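Local coordinates for protein putative polysaccharide binding proteins (DUF1812) (Bacteroides thetaiotaomicron VPI-5482, PDB 3GF8) that probably acts as an outer-membrane lipoprotein of the FimB/Mfa2 family in the assembly or attachment of fimbriae, though its exact role is not established, at residues 26-31 / 251-256; 22-27 / 144-149; 148-153 / 263-268; 246-251 / 282-287. One frame throughout, in Å; residues are numbered along the deposited sequence.

Interaction 1 (26-31 / 251-256); sequences MEFADA and EGKNLS
Met26, a selenomethionine, bends twice along its chain, at chi2 (-69°) and again at chi3 (-80°), and this curl presents its selenium and its methyl to two different residues of 251-256. SE lies 3.8 Å from Leu255 CD1. The methyl turns to a different neighbour: Met26 CE is 3.8 Å from Glu251 CB and comes almost as near to the carboxylate carbon. Lys253 takes an unusual chi2 of -139°, and its chain runs past Phe28 in the opposite direction to that side chain. Lys253 CD approaches Phe28 CE1 to 3.6 Å at a slant. One bond further on, Lys253 CE is 3.7 Å from Met26 O, a backbone oxygen. The Lys253 methylenes thus touch both the Phe28 ring and the Met26 carbonyl. Leu255 uses its two methyls separately, CD1 for the selenium and CD2 for the ring edge, where it is 4.3 Å from Phe28 CZ.

Both segments are loops that lead into helices. Ala31 is the N-cap residue before helix 32-35, and Ser256 caps helix 257-263 through its OG, which accepts from Glu259 N. The contact therefore ties the connection that follows strand 16-21 to the connection between helices 241-246 and 257-263, at the surface of this beta-rich fimbrillin-superfamily fold. No hydrogen bond crosses it. The carboxylate of Glu251 is held from elsewhere, with OE2 bonded to Tyr260 OH and Gln264 NE2. Tyr260 and Arg263 of helix 257-263 lie against Met26, and Arg263 also against Phe28.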
loop_
_atom_site.group_PDB
_atom_site.type_symbol
_atom_site.label_atom_id
_atom_site.label_comp_id
_atom_site.label_asym_id
_atom_site.label_seq_id
_atom_site.Cartn_x
_atom_site.Cartn_y
_atom_site.Cartn_z
HETATM N N MSE A 26 5.247 6.717 -9.354
HETATM C CA MSE A 26 5.133 8.031 -9.973
HETATM C C MSE A 26 6.393 8.438 -10.726
HETATM O O MSE A 26 6.359 9.401 -11.467
HETATM C CB MSE A 26 4.736 9.112 -8.982
HETATM C CG MSE A 26 3.383 8.857 -8.363
HETATM SE SE MSE A 26 1.973 9.045 -9.640
HETATM C CE MSE A 26 1.923 11.004 -9.546
ATOM N N GLU A 27 7.479 7.692 -10.588
ATOM C CA GLU A 27 8.662 7.976 -11.377
ATOM C C GLU A 27 8.631 7.167 -12.672
ATOM O O GLU A 27 9.539 7.250 -13.481
ATOM C CB GLU A 27 9.933 7.685 -10.567
ATOM C CG GLU A 27 10.076 8.540 -9.290
ATOM N N PHE A 28 7.595 6.362 -12.888
ATOM C CA PHE A 28 7.529 5.557 -14.118
ATOM C C PHE A 28 8.868 4.886 -14.442
ATOM O O PHE A 28 9.241 4.771 -15.603
ATOM C CB PHE A 28 7.073 6.439 -15.300
ATOM C CG PHE A 28 5.669 6.847 -15.195
ATOM C CD1 PHE A 28 5.298 7.830 -14.308
ATOM C CD2 PHE A 28 4.691 6.187 -15.898
ATOM C CE1 PHE A 28 3.971 8.175 -14.143
ATOM C CE2 PHE A 28 3.358 6.547 -15.755
ATOM C CZ PHE A 28 3.002 7.548 -14.877
ATOM N N ALA A 29 9.580 4.426 -13.423
ATOM C CA ALA A 29 10.896 3.819 -13.614
ATOM C C ALA A 29 11.101 2.710 -12.586
ATOM O O ALA A 29 10.496 2.735 -11.512
ATOM C CB ALA A 29 11.964 4.888 -13.502
ATOM N N ASP A 30 11.910 1.712 -12.929
ATOM C CA ASP A 30 12.022 0.521 -12.116
ATOM C C ASP A 30 12.845 0.806 -10.869
ATOM O O ASP A 30 13.996 1.178 -10.996
ATOM C CB ASP A 30 12.695 -0.604 -12.893
ATOM C CG ASP A 30 12.847 -1.879 -12.064
ATOM O OD1 ASP A 30 12.066 -2.082 -11.103
ATOM O OD2 ASP A 30 13.765 -2.663 -12.360
ATOM N N ALA A 31 12.262 0.626 -9.672
ATOM C CA ALA A 31 12.990 0.868 -8.400
ATOM C C ALA A 31 13.198 -0.409 -7.581
ATOM O O ALA A 31 13.525 -0.352 -6.388
ATOM C CB ALA A 31 12.275 1.955 -7.551
ATOM N N GLU A 251 -1.395 14.621 -9.288
ATOM C CA GLU A 251 -0.137 15.346 -9.304
ATOM C C GLU A 251 0.250 15.797 -10.703
ATOM O O GLU A 251 1.406 15.812 -11.071
ATOM C CB GLU A 251 0.959 14.517 -8.620
ATOM C CG GLU A 251 0.591 14.233 -7.147
ATOM C CD GLU A 251 1.661 13.450 -6.404
ATOM O OE1 GLU A 251 2.855 13.712 -6.670
ATOM O OE2 GLU A 251 1.301 12.595 -5.556
ATOM N N GLY A 252 -0.754 16.168 -11.477
ATOM C CA GLY A 252 -0.531 16.731 -12.798
ATOM C C GLY A 252 -0.451 15.678 -13.864
ATOM O O GLY A 252 -0.179 15.994 -15.007
ATOM N N LYS A 253 -0.672 14.415 -13.511
ATOM C CA LYS A 253 -0.577 13.368 -14.511
ATOM C C LYS A 253 -1.946 12.980 -15.015
ATOM O O LYS A 253 -2.976 13.426 -14.480
ATOM C CB LYS A 253 0.194 12.169 -13.966
ATOM C CG LYS A 253 1.587 12.576 -13.501
ATOM C CD LYS A 253 2.645 11.564 -13.898
ATOM C CE LYS A 253 3.920 11.706 -13.072
ATOM N NZ LYS A 253 4.620 12.971 -13.366
ATOM N N ASN A 254 -1.923 12.196 -16.089
ATOM C CA ASN A 254 -3.123 11.660 -16.756
ATOM C C ASN A 254 -3.391 10.277 -16.186
ATOM O O ASN A 254 -3.065 9.259 -16.819
ATOM C CB ASN A 254 -2.922 11.549 -18.292
ATOM N N LEU A 255 -3.938 10.237 -14.973
ATOM C CA LEU A 255 -4.168 8.984 -14.317
ATOM C C LEU A 255 -5.605 8.903 -13.839
ATOM O O LEU A 255 -6.172 9.862 -13.312
ATOM C CB LEU A 255 -3.210 8.828 -13.131
ATOM C CG LEU A 255 -1.717 9.002 -13.441
ATOM C CD1 LEU A 255 -0.909 8.837 -12.157
ATOM C CD2 LEU A 255 -1.251 8.029 -14.517
ATOM N N SER A 256 -6.178 7.724 -14.012
ATOM C CA SER A 256 -7.363 7.340 -13.282
ATOM C C SER A 256 -7.055 7.325 -11.778
ATOM O O SER A 256 -5.896 7.160 -11.358
ATOM C CB SER A 256 -7.798 5.945 -13.710
ATOM O OG SER A 256 -6.915 4.950 -13.170
#

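Interaction 2 (22-27 / 144-149)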
loop_
_atom_site.group_PDB
_atom_site.type_symbol
_atom_site.label_atom_id
_atom_site.label_comp_id
_atom_site.label_asym_id
_atom_site.label_seq_id
_atom_site.Cartn_x
_atom_site.Cartn_y
_atom_site.Cartn_z
ATOM N N TYR A 22 9.683 -3.176 -10.302
ATOM C CA TYR A 22 8.843 -2.234 -9.609
ATOM C C TYR A 22 8.950 -0.883 -10.291
ATOM O O TYR A 22 9.657 0.012 -9.802
ATOM C CB TYR A 22 9.208 -2.134 -8.103
ATOM C CG TYR A 22 8.453 -1.047 -7.386
ATOM C CD1 TYR A 22 7.072 -0.856 -7.585
ATOM C CD2 TYR A 22 9.110 -0.169 -6.549
ATOM C CE1 TYR A 22 6.380 0.202 -6.920
ATOM C CE2 TYR A 22 8.436 0.852 -5.901
ATOM C CZ TYR A 22 7.084 1.045 -6.094
ATOM O OH TYR A 22 6.469 2.091 -5.419
ATOM N N ASP A 23 8.243 -0.747 -11.417
ATOM C CA ASP A 23 8.203 0.500 -12.153
ATOM C C ASP A 23 6.835 1.124 -12.131
ATOM O O ASP A 23 6.654 2.255 -12.630
ATOM C CB ASP A 23 8.687 0.328 -13.601
ATOM C CG ASP A 23 7.815 -0.636 -14.435
ATOM O OD1 ASP A 23 6.819 -1.199 -13.955
ATOM O OD2 ASP A 23 8.186 -0.868 -15.591
ATOM N N TYR A 24 5.864 0.432 -11.525
ATOM C CA TYR A 24 4.505 1.013 -11.370
ATOM C C TYR A 24 4.456 2.063 -10.206
ATOM O O TYR A 24 3.855 1.855 -9.150
ATOM C CB TYR A 24 3.475 -0.107 -11.220
ATOM C CG TYR A 24 2.072 0.267 -11.613
ATOM C CD1 TYR A 24 1.760 0.611 -12.913
ATOM C CD2 TYR A 24 1.045 0.244 -10.694
ATOM C CE1 TYR A 24 0.474 0.943 -13.277
ATOM C CE2 TYR A 24 -0.245 0.578 -11.048
ATOM C CZ TYR A 24 -0.524 0.911 -12.350
ATOM O OH TYR A 24 -1.810 1.246 -12.713
ATOM N N ASN A 25 5.100 3.205 -10.438
ATOM C CA ASN A 25 5.243 4.250 -9.437
ATOM C C ASN A 25 5.177 5.614 -10.117
ATOM O O ASN A 25 5.068 5.662 -11.337
ATOM C CB ASN A 25 6.549 4.088 -8.667
ATOM C CG ASN A 25 7.757 3.971 -9.563
ATOM O OD1 ASN A 25 8.051 4.857 -10.368
ATOM N ND2 ASN A 25 8.472 2.854 -9.434
HETATM N N MSE A 26 5.247 6.717 -9.354
HETATM C CA MSE A 26 5.133 8.031 -9.973
HETATM C C MSE A 26 6.393 8.438 -10.726
HETATM O O MSE A 26 6.359 9.401 -11.467
HETATM C CB MSE A 26 4.736 9.112 -8.982
HETATM C CG MSE A 26 3.383 8.857 -8.363
HETATM SE SE MSE A 26 1.973 9.045 -9.640
HETATM C CE MSE A 26 1.923 11.004 -9.546
ATOM N N GLU A 27 7.479 7.692 -10.588
ATOM C CA GLU A 27 8.662 7.976 -11.377
ATOM C C GLU A 27 8.631 7.167 -12.672
ATOM O O GLU A 27 9.539 7.250 -13.481
ATOM C CB GLU A 27 9.933 7.685 -10.567
ATOM C CG GLU A 27 10.076 8.540 -9.290
ATOM N N ASN A 144 5.539 -8.323 -12.190
ATOM C CA ASN A 144 5.270 -6.909 -12.020
ATOM C C ASN A 144 4.710 -6.586 -10.620
ATOM O O ASN A 144 3.694 -7.141 -10.224
ATOM C CB ASN A 144 4.298 -6.415 -13.076
ATOM C CG ASN A 144 4.131 -4.941 -13.022
ATOM O OD1 ASN A 144 5.098 -4.204 -13.109
ATOM N ND2 ASN A 144 2.908 -4.495 -12.805
ATOM N N LEU A 145 5.381 -5.668 -9.923
ATOM C CA LEU A 145 5.089 -5.373 -8.512
ATOM C C LEU A 145 4.319 -4.082 -8.347
ATOM O O LEU A 145 4.673 -3.041 -8.951
ATOM C CB LEU A 145 6.383 -5.262 -7.690
ATOM C CG LEU A 145 7.135 -6.569 -7.549
ATOM C CD1 LEU A 145 8.498 -6.364 -6.790
ATOM C CD2 LEU A 145 6.218 -7.571 -6.893
ATOM N N ILE A 146 3.304 -4.161 -7.493
ATOM C CA ILE A 146 2.420 -3.050 -7.163
ATOM C C ILE A 146 2.478 -2.792 -5.662
ATOM O O ILE A 146 2.256 -3.713 -4.853
ATOM C CB ILE A 146 0.972 -3.423 -7.562
ATOM C CG1 ILE A 146 0.879 -3.585 -9.096
ATOM C CG2 ILE A 146 -0.042 -2.377 -7.056
ATOM C CD1 ILE A 146 -0.431 -4.024 -9.533
ATOM N N ARG A 147 2.727 -1.541 -5.280
ATOM C CA ARG A 147 2.881 -1.216 -3.885
ATOM C C ARG A 147 1.542 -1.124 -3.236
ATOM O O ARG A 147 0.645 -0.446 -3.744
ATOM C CB ARG A 147 3.665 0.076 -3.672
ATOM C CG ARG A 147 3.976 0.309 -2.222
ATOM C CD ARG A 147 5.083 1.342 -1.996
ATOM N NE ARG A 147 4.987 1.891 -0.646
ATOM C CZ ARG A 147 5.804 2.801 -0.145
ATOM N NH1 ARG A 147 6.780 3.321 -0.873
ATOM N NH2 ARG A 147 5.640 3.208 1.095
ATOM N N ASP A 148 1.406 -1.819 -2.101
ATOM C CA ASP A 148 0.113 -1.928 -1.420
ATOM C C ASP A 148 0.021 -1.092 -0.137
ATOM O O ASP A 148 -1.087 -0.745 0.329
ATOM C CB ASP A 148 -0.151 -3.406 -1.071
ATOM C CG ASP A 148 -0.788 -4.194 -2.212
ATOM O OD1 ASP A 148 -1.119 -3.623 -3.275
ATOM O OD2 ASP A 148 -0.964 -5.415 -2.029
ATOM N N THR A 149 1.168 -0.810 0.468
ATOM C CA THR A 149 1.203 -0.041 1.691
ATOM C C THR A 149 1.445 1.437 1.341
ATOM O O THR A 149 2.218 1.764 0.427
ATOM C CB THR A 149 2.246 -0.577 2.655
ATOM O OG1 THR A 149 3.472 -0.789 1.967
ATOM C CG2 THR A 149 1.769 -1.887 3.271
HETATM O O HOH W 1 7.860 3.022 -3.480
HETATM O O HOH W 2 2.524 0.602 -7.183
HETATM O O HOH W 3 5.905 -2.397 -11.147
#
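The Tyr22 ring turns an edge to the strand, with CD1 3.5 Å from Leu145 O and near the ring plane, while Asn25 ND2 of its own loop sits over the centre of one face. Waters 1 and 2 also lie in the ring plane, at its edge. Water 1 joins the ring to the strand: it is 2.6 Å from Tyr22 OH and accepts from Arg147 NH1 in the plane of the guanidinium. That group is steadied at its other side, where Arg147 NE donates to Thr149 O at 3.0 Å, tilted from the carbonyl plane. The extended Arg147 chain crosses Tyr22, its CD 3.8 Å from Tyr22 OH.

Strand 16-21 runs parallel to 139-158, and Lys21 still makes a backbone bond with Leu145. Past that point the chains part around an inverse gamma turn centred on Tyr24, and water replaces direct pairing. Water 2 links Arg147 N to Tyr24 O, donating to the latter at 2.7 Å; water 3 accepts from Tyr24 N at 2.9 Å and has Leu145 O and Asn144 OD1 within hydrogen-bonding reach.

Tyr24 and Ile146 lie side by side and point the same way, CD2 to CG1 4.2 Å apart, with helix 257-263 also against Tyr24. Asp23 OD1 and Asn144 OD1, two acceptors 3.6 Å apart, do not bond each other. Lys21 NZ serves both, while Asn144 ND2 donates to Glu127.

Interaction 3 (148-153 / 263-268); sequences DTKIVR and RQSNYH. With EDO (1,2-ethanediol), chain B.
Strands 150-153 and 266-268 run parallel, 14° apart, and are zipped by three backbone bonds: Ile151 N to Ser265 O at 2.9 Å, Tyr267 N to Ile151 O at 3.0 Å, and Arg153 N to Tyr267 O at 2.8 Å. Lys150, bent at chi2 (-68°), brings NZ back to Ser265 OG at 2.6 Å. The same NZ reaches Gln264 O from above the carbonyl plane and also bonds Leu261 O and Arg147 O. A buried ammonium ringed by these oxygens, at the C-terminal end of helix 257-263, probably keeps its charge.

Parallel pairing is the exception in this fold, where most neighbouring strands are antiparallel. Val152 and Tyr267 point to one face of the sheet, with Val152 CG1 4.2 Å from Tyr267 CB and Gln264 CG over the Tyr267 ring. On the opposite side of the sheet, where Ile151 and Asn266 also point, Arg153 lays its methylenes across the His268 ring, a CH-pi contact with Arg153 CD 4.0 Å from the centroid and 10° off its normal. Arg153 NE also salt-bridges Asp211. Nearby, Asn266 ND2 donates to O1 of an ethanediol at 2.6 Å, probably a leftover of crystallisation.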
loop_
_atom_site.group_PDB
_atom_site.type_symbol
_atom_site.label_atom_id
_atom_site.label_comp_id
_atom_site.label_asym_id
_atom_site.label_seq_id
_atom_site.Cartn_x
_atom_site.Cartn_y
_atom_site.Cartn_z
ATOM N N ASP A 148 1.406 -1.819 -2.101
ATOM C CA ASP A 148 0.113 -1.928 -1.420
ATOM C C ASP A 148 0.021 -1.092 -0.137
ATOM O O ASP A 148 -1.087 -0.745 0.329
ATOM C CB ASP A 148 -0.151 -3.406 -1.071
ATOM C CG ASP A 148 -0.788 -4.194 -2.212
ATOM O OD1 ASP A 148 -1.119 -3.623 -3.275
ATOM O OD2 ASP A 148 -0.964 -5.415 -2.029
ATOM N N THR A 149 1.168 -0.810 0.468
ATOM C CA THR A 149 1.203 -0.041 1.691
ATOM C C THR A 149 1.445 1.437 1.341
ATOM O O THR A 149 2.218 1.764 0.427
ATOM C CB THR A 149 2.246 -0.577 2.655
ATOM O OG1 THR A 149 3.472 -0.789 1.967
ATOM C CG2 THR A 149 1.769 -1.887 3.271
ATOM N N LYS A 150 0.745 2.316 2.062
ATOM C CA LYS A 150 0.697 3.728 1.730
ATOM C C LYS A 150 1.062 4.573 2.972
ATOM O O LYS A 150 0.483 4.426 4.059
ATOM C CB LYS A 150 -0.701 4.065 1.202
ATOM C CG LYS A 150 -1.133 3.204 0.040
ATOM C CD LYS A 150 -0.305 3.487 -1.253
ATOM C CE LYS A 150 -0.300 2.301 -2.207
ATOM N NZ LYS A 150 0.309 2.629 -3.556
ATOM N N ILE A 151 2.030 5.452 2.805
ATOM C CA ILE A 151 2.506 6.270 3.886
ATOM C C ILE A 151 1.937 7.662 3.652
ATOM O O ILE A 151 1.912 8.154 2.516
ATOM C CB ILE A 151 4.028 6.233 3.941
ATOM C CG1 ILE A 151 4.467 4.795 4.307
ATOM C CG2 ILE A 151 4.537 7.254 4.954
ATOM C CD1 ILE A 151 5.914 4.588 4.412
ATOM N N VAL A 152 1.423 8.275 4.707
ATOM C CA VAL A 152 0.833 9.614 4.584
ATOM C C VAL A 152 1.322 10.482 5.731
ATOM O O VAL A 152 1.309 10.051 6.884
ATOM C CB VAL A 152 -0.706 9.613 4.558
ATOM C CG1 VAL A 152 -1.240 8.485 3.731
ATOM C CG2 VAL A 152 -1.243 9.516 5.924
ATOM N N ARG A 153 1.800 11.681 5.400
ATOM C CA ARG A 153 2.160 12.673 6.392
ATOM C C ARG A 153 1.093 13.750 6.378
ATOM O O ARG A 153 0.906 14.429 5.358
ATOM C CB ARG A 153 3.500 13.282 6.071
ATOM C CG ARG A 153 3.824 14.473 6.983
ATOM C CD ARG A 153 5.293 14.854 6.907
ATOM N NE ARG A 153 6.117 13.692 7.184
ATOM C CZ ARG A 153 7.427 13.722 7.330
ATOM N NH1 ARG A 153 8.090 14.872 7.259
ATOM N NH2 ARG A 153 8.072 12.592 7.574
ATOM N N ARG A 263 0.083 3.913 -7.915
ATOM C CA ARG A 263 1.419 4.385 -8.279
ATOM C C ARG A 263 2.075 5.233 -7.211
ATOM O O ARG A 263 3.281 5.171 -7.026
ATOM C CB ARG A 263 1.373 5.203 -9.566
ATOM C CG ARG A 263 1.508 4.403 -10.830
ATOM C CD ARG A 263 1.648 5.373 -11.990
ATOM N NE ARG A 263 1.444 4.716 -13.266
ATOM C CZ ARG A 263 2.383 4.069 -13.947
ATOM N NH1 ARG A 263 3.644 3.982 -13.512
ATOM N NH2 ARG A 263 2.048 3.514 -15.103
ATOM N N GLN A 264 1.281 6.067 -6.544
ATOM C CA GLN A 264 1.787 6.953 -5.507
ATOM C C GLN A 264 1.659 6.275 -4.159
ATOM O O GLN A 264 0.565 5.821 -3.788
ATOM C CB GLN A 264 0.972 8.265 -5.503
ATOM C CG GLN A 264 1.466 9.334 -4.508
ATOM C CD GLN A 264 2.974 9.559 -4.601
ATOM O OE1 GLN A 264 3.749 8.772 -4.071
ATOM N NE2 GLN A 264 3.386 10.625 -5.281
ATOM N N SER A 265 2.747 6.214 -3.403
ATOM C CA SER A 265 2.629 5.648 -2.062
ATOM C C SER A 265 3.106 6.547 -0.936
ATOM O O SER A 265 3.102 6.132 0.232
ATOM C CB SER A 265 3.320 4.270 -2.006
ATOM O OG SER A 265 2.742 3.400 -2.962
ATOM N N ASN A 266 3.550 7.756 -1.268
ATOM C CA ASN A 266 3.820 8.756 -0.258
ATOM C C ASN A 266 3.000 9.985 -0.499
ATOM O O ASN A 266 3.137 10.627 -1.538
ATOM C CB ASN A 266 5.274 9.164 -0.273
ATOM C CG ASN A 266 6.171 8.025 -0.011
ATOM O OD1 ASN A 266 6.711 7.430 -0.935
ATOM N ND2 ASN A 266 6.310 7.669 1.258
ATOM N N TYR A 267 2.194 10.344 0.489
ATOM C CA TYR A 267 1.275 11.449 0.371
ATOM C C TYR A 267 1.525 12.408 1.504
ATOM O O TYR A 267 1.324 12.071 2.661
ATOM C CB TYR A 267 -0.144 10.928 0.457
ATOM C CG TYR A 267 -0.555 9.988 -0.649
ATOM C CD1 TYR A 267 -0.289 8.646 -0.574
ATOM C CD2 TYR A 267 -1.256 10.452 -1.754
ATOM C CE1 TYR A 267 -0.683 7.787 -1.574
ATOM C CE2 TYR A 267 -1.653 9.591 -2.762
ATOM C CZ TYR A 267 -1.356 8.267 -2.663
ATOM O OH TYR A 267 -1.758 7.412 -3.647
ATOM N N HIS A 268 1.999 13.600 1.190
ATOM C CA HIS A 268 2.144 14.613 2.197
ATOM C C HIS A 268 1.057 15.621 1.960
ATOM O O HIS A 268 1.103 16.360 0.978
ATOM C CB HIS A 268 3.495 15.294 2.097
ATOM C CG HIS A 268 3.710 16.327 3.157
ATOM N ND1 HIS A 268 4.898 17.001 3.309
ATOM C CD2 HIS A 268 2.895 16.788 4.135
ATOM C CE1 HIS A 268 4.803 17.851 4.315
ATOM N NE2 HIS A 268 3.595 17.744 4.835
HETATM C C1 EDO B . 5.344 10.980 3.027
HETATM O O1 EDO B . 5.965 9.690 2.862
HETATM C C2 EDO B . 6.361 11.950 3.626
HETATM O O2 EDO B . 6.461 13.171 2.872
#

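Interaction 4 (246-251 / 282-287)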
loop_
_atom_site.group_PDB
_atom_site.type_symbol
_atom_site.label_atom_id
_atom_site.label_comp_id
_atom_site.label_asym_id
_atom_site.label_seq_id
_atom_site.Cartn_x
_atom_site.Cartn_y
_atom_site.Cartn_z
ATOM N N ALA A 246 -9.249 11.716 -4.985
ATOM C CA ALA A 246 -9.856 11.619 -6.317
ATOM C C ALA A 246 -10.086 13.005 -6.923
ATOM O O ALA A 246 -9.878 13.169 -8.111
ATOM C CB ALA A 246 -11.190 10.773 -6.294
HETATM N N MSE A 247 -10.489 13.996 -6.118
HETATM C CA MSE A 247 -10.708 15.387 -6.544
HETATM C C MSE A 247 -9.388 15.984 -7.093
HETATM O O MSE A 247 -9.387 17.000 -7.746
HETATM C CB MSE A 247 -11.218 16.291 -5.360
HETATM C CG MSE A 247 -12.680 16.032 -4.721
HETATM SE SE MSE A 247 -13.095 16.994 -2.941
HETATM C CE MSE A 247 -14.056 15.611 -1.953
ATOM N N THR A 248 -8.242 15.389 -6.775
ATOM C CA THR A 248 -7.002 16.044 -7.155
ATOM C C THR A 248 -6.695 15.687 -8.585
ATOM O O THR A 248 -7.479 14.989 -9.251
ATOM C CB THR A 248 -5.836 15.689 -6.233
ATOM O OG1 THR A 248 -5.548 14.294 -6.333
ATOM C CG2 THR A 248 -6.167 16.064 -4.781
ATOM N N ASN A 249 -5.553 16.148 -9.065
ATOM C CA ASN A 249 -5.158 15.923 -10.465
ATOM C C ASN A 249 -4.135 14.811 -10.681
ATOM O O ASN A 249 -3.423 14.801 -11.695
ATOM C CB ASN A 249 -4.588 17.245 -11.026
ATOM C CG ASN A 249 -3.377 17.803 -10.185
ATOM O OD1 ASN A 249 -3.142 17.429 -9.006
ATOM N ND2 ASN A 249 -2.622 18.707 -10.810
ATOM N N ALA A 250 -4.027 13.885 -9.727
ATOM C CA ALA A 250 -2.958 12.853 -9.773
ATOM C C ALA A 250 -1.590 13.535 -10.011
ATOM O O ALA A 250 -0.764 13.120 -10.843
ATOM C CB ALA A 250 -3.248 11.827 -10.840
ATOM N N GLU A 251 -1.395 14.621 -9.288
ATOM C CA GLU A 251 -0.137 15.346 -9.304
ATOM C C GLU A 251 0.250 15.797 -10.703
ATOM O O GLU A 251 1.406 15.812 -11.071
ATOM C CB GLU A 251 0.959 14.517 -8.620
ATOM C CG GLU A 251 0.591 14.233 -7.147
ATOM C CD GLU A 251 1.661 13.450 -6.404
ATOM O OE1 GLU A 251 2.855 13.712 -6.670
ATOM O OE2 GLU A 251 1.301 12.595 -5.556
ATOM N N ILE A 282 -6.443 21.975 0.502
ATOM C CA ILE A 282 -5.395 21.042 0.834
ATOM C C ILE A 282 -4.198 21.197 -0.100
ATOM O O ILE A 282 -4.301 21.692 -1.224
ATOM C CB ILE A 282 -5.900 19.565 0.815
ATOM C CG1 ILE A 282 -6.195 19.098 -0.611
ATOM C CG2 ILE A 282 -7.124 19.451 1.687
ATOM C CD1 ILE A 282 -6.975 17.823 -0.690
ATOM N N VAL A 283 -3.048 20.736 0.357
ATOM C CA VAL A 283 -1.905 20.677 -0.489
ATOM C C VAL A 283 -1.472 19.240 -0.422
ATOM O O VAL A 283 -1.198 18.724 0.667
ATOM C CB VAL A 283 -0.844 21.615 -0.026
ATOM C CG1 VAL A 283 0.473 21.492 -0.922
ATOM C CG2 VAL A 283 -1.371 22.994 -0.082
ATOM N N VAL A 284 -1.473 18.582 -1.579
ATOM C CA VAL A 284 -1.040 17.188 -1.696
ATOM C C VAL A 284 0.240 17.173 -2.486
ATOM O O VAL A 284 0.257 17.535 -3.650
ATOM C CB VAL A 284 -2.091 16.327 -2.379
ATOM C CG1 VAL A 284 -1.646 14.829 -2.430
ATOM C CG2 VAL A 284 -3.427 16.506 -1.675
ATOM N N ASN A 285 1.322 16.785 -1.835
ATOM C CA ASN A 285 2.643 16.762 -2.470
ATOM C C ASN A 285 2.892 18.029 -3.313
ATOM O O ASN A 285 3.286 17.964 -4.469
ATOM C CB ASN A 285 2.794 15.481 -3.303
ATOM C CG ASN A 285 2.766 14.206 -2.455
ATOM O OD1 ASN A 285 3.054 14.260 -1.270
ATOM N ND2 ASN A 285 2.411 13.046 -3.069
ATOM N N GLY A 286 2.657 19.190 -2.723
ATOM C CA GLY A 286 2.964 20.438 -3.393
ATOM C C GLY A 286 1.830 21.035 -4.206
ATOM O O GLY A 286 1.875 22.235 -4.502
ATOM N N TRP A 287 0.815 20.229 -4.546
ATOM C CA TRP A 287 -0.302 20.708 -5.359
ATOM C C TRP A 287 -1.410 21.238 -4.500
ATOM O O TRP A 287 -1.943 20.494 -3.697
ATOM C CB TRP A 287 -0.866 19.602 -6.239
ATOM C CG TRP A 287 0.132 19.106 -7.221
ATOM C CD1 TRP A 287 1.116 18.181 -6.999
ATOM C CD2 TRP A 287 0.286 19.543 -8.584
ATOM N NE1 TRP A 287 1.855 17.990 -8.159
ATOM C CE2 TRP A 287 1.363 18.811 -9.142
ATOM C CE3 TRP A 287 -0.376 20.487 -9.381
ATOM C CZ2 TRP A 287 1.801 19.008 -10.455
ATOM C CZ3 TRP A 287 0.043 20.665 -10.687
ATOM C CH2 TRP A 287 1.130 19.912 -11.217
HETATM O O HOH W 4 3.843 16.146 -7.040
#
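Asn249 and Glu251 crowd the same face of the Trp287 indole, and that is the tight part of the contact. The Asn249 amide stands steeply on the ring, its plane 75° from it; Asn249 ND2 sits over the six-membered ring, toward its rim, 3.2 Å from Trp287 CE3. Over the five-membered ring lies Glu251 CA, a CH-pi contact 3.8 Å from the centroid, and the carbonyl that follows reaches Trp287 CZ2 with its O at 3.3 Å. Asn285 ND2 donates to Glu251 OE2 at 2.8 Å and a 158° angle; the nitrogen comes from above the carboxylate plane, yet OE2 lies close to the plane of the Asn285 amide. That oxygen has other partners, Tyr260 among them.

The looser side is wet. Water 4, at the edge of the indole, accepts from Trp287 NE1 at 2.9 Å and donates to Glu251 OE1 and, more distantly, to Asn285 O. Trp287 as a whole remains exposed. Elsewhere only methyls meet, Thr248 CG2 and Val284 CG2 standing 4.2 Å apart.

Asn285 and Gly286 form the tip of a type I' turn from Val284 to Trp287, closed by reciprocal backbone bonds, as in a tight two-residue beta hairpin, here joining strands 279-284 and 287-290.

In the fold
Interactions 1 and 2 start from the same loop and their centres are 10 Å apart; Asp30 OD1 takes Tyr22 N at 2.7 Å, closing that loop on itself. Helix 257-263 and the residues after it join this region to interaction 3: Arg263 NH1 bonds Asn25 O at 3.1 Å, and Gln264 NE2 bonds Glu251 OE2 at 2.9 Å. Glu251 belongs to both interactions 1 and 4. Interaction 4 meets interaction 3 where His268 N donates to Asn285 OD1 at 2.8 Å, strands 266-273 and 279-284 being sheet neighbours. The side chain of Asn285 is about 5 Å, nearest atoms, from a bound ethanediol, probably from the crystallisation liquor. No functional site is established here.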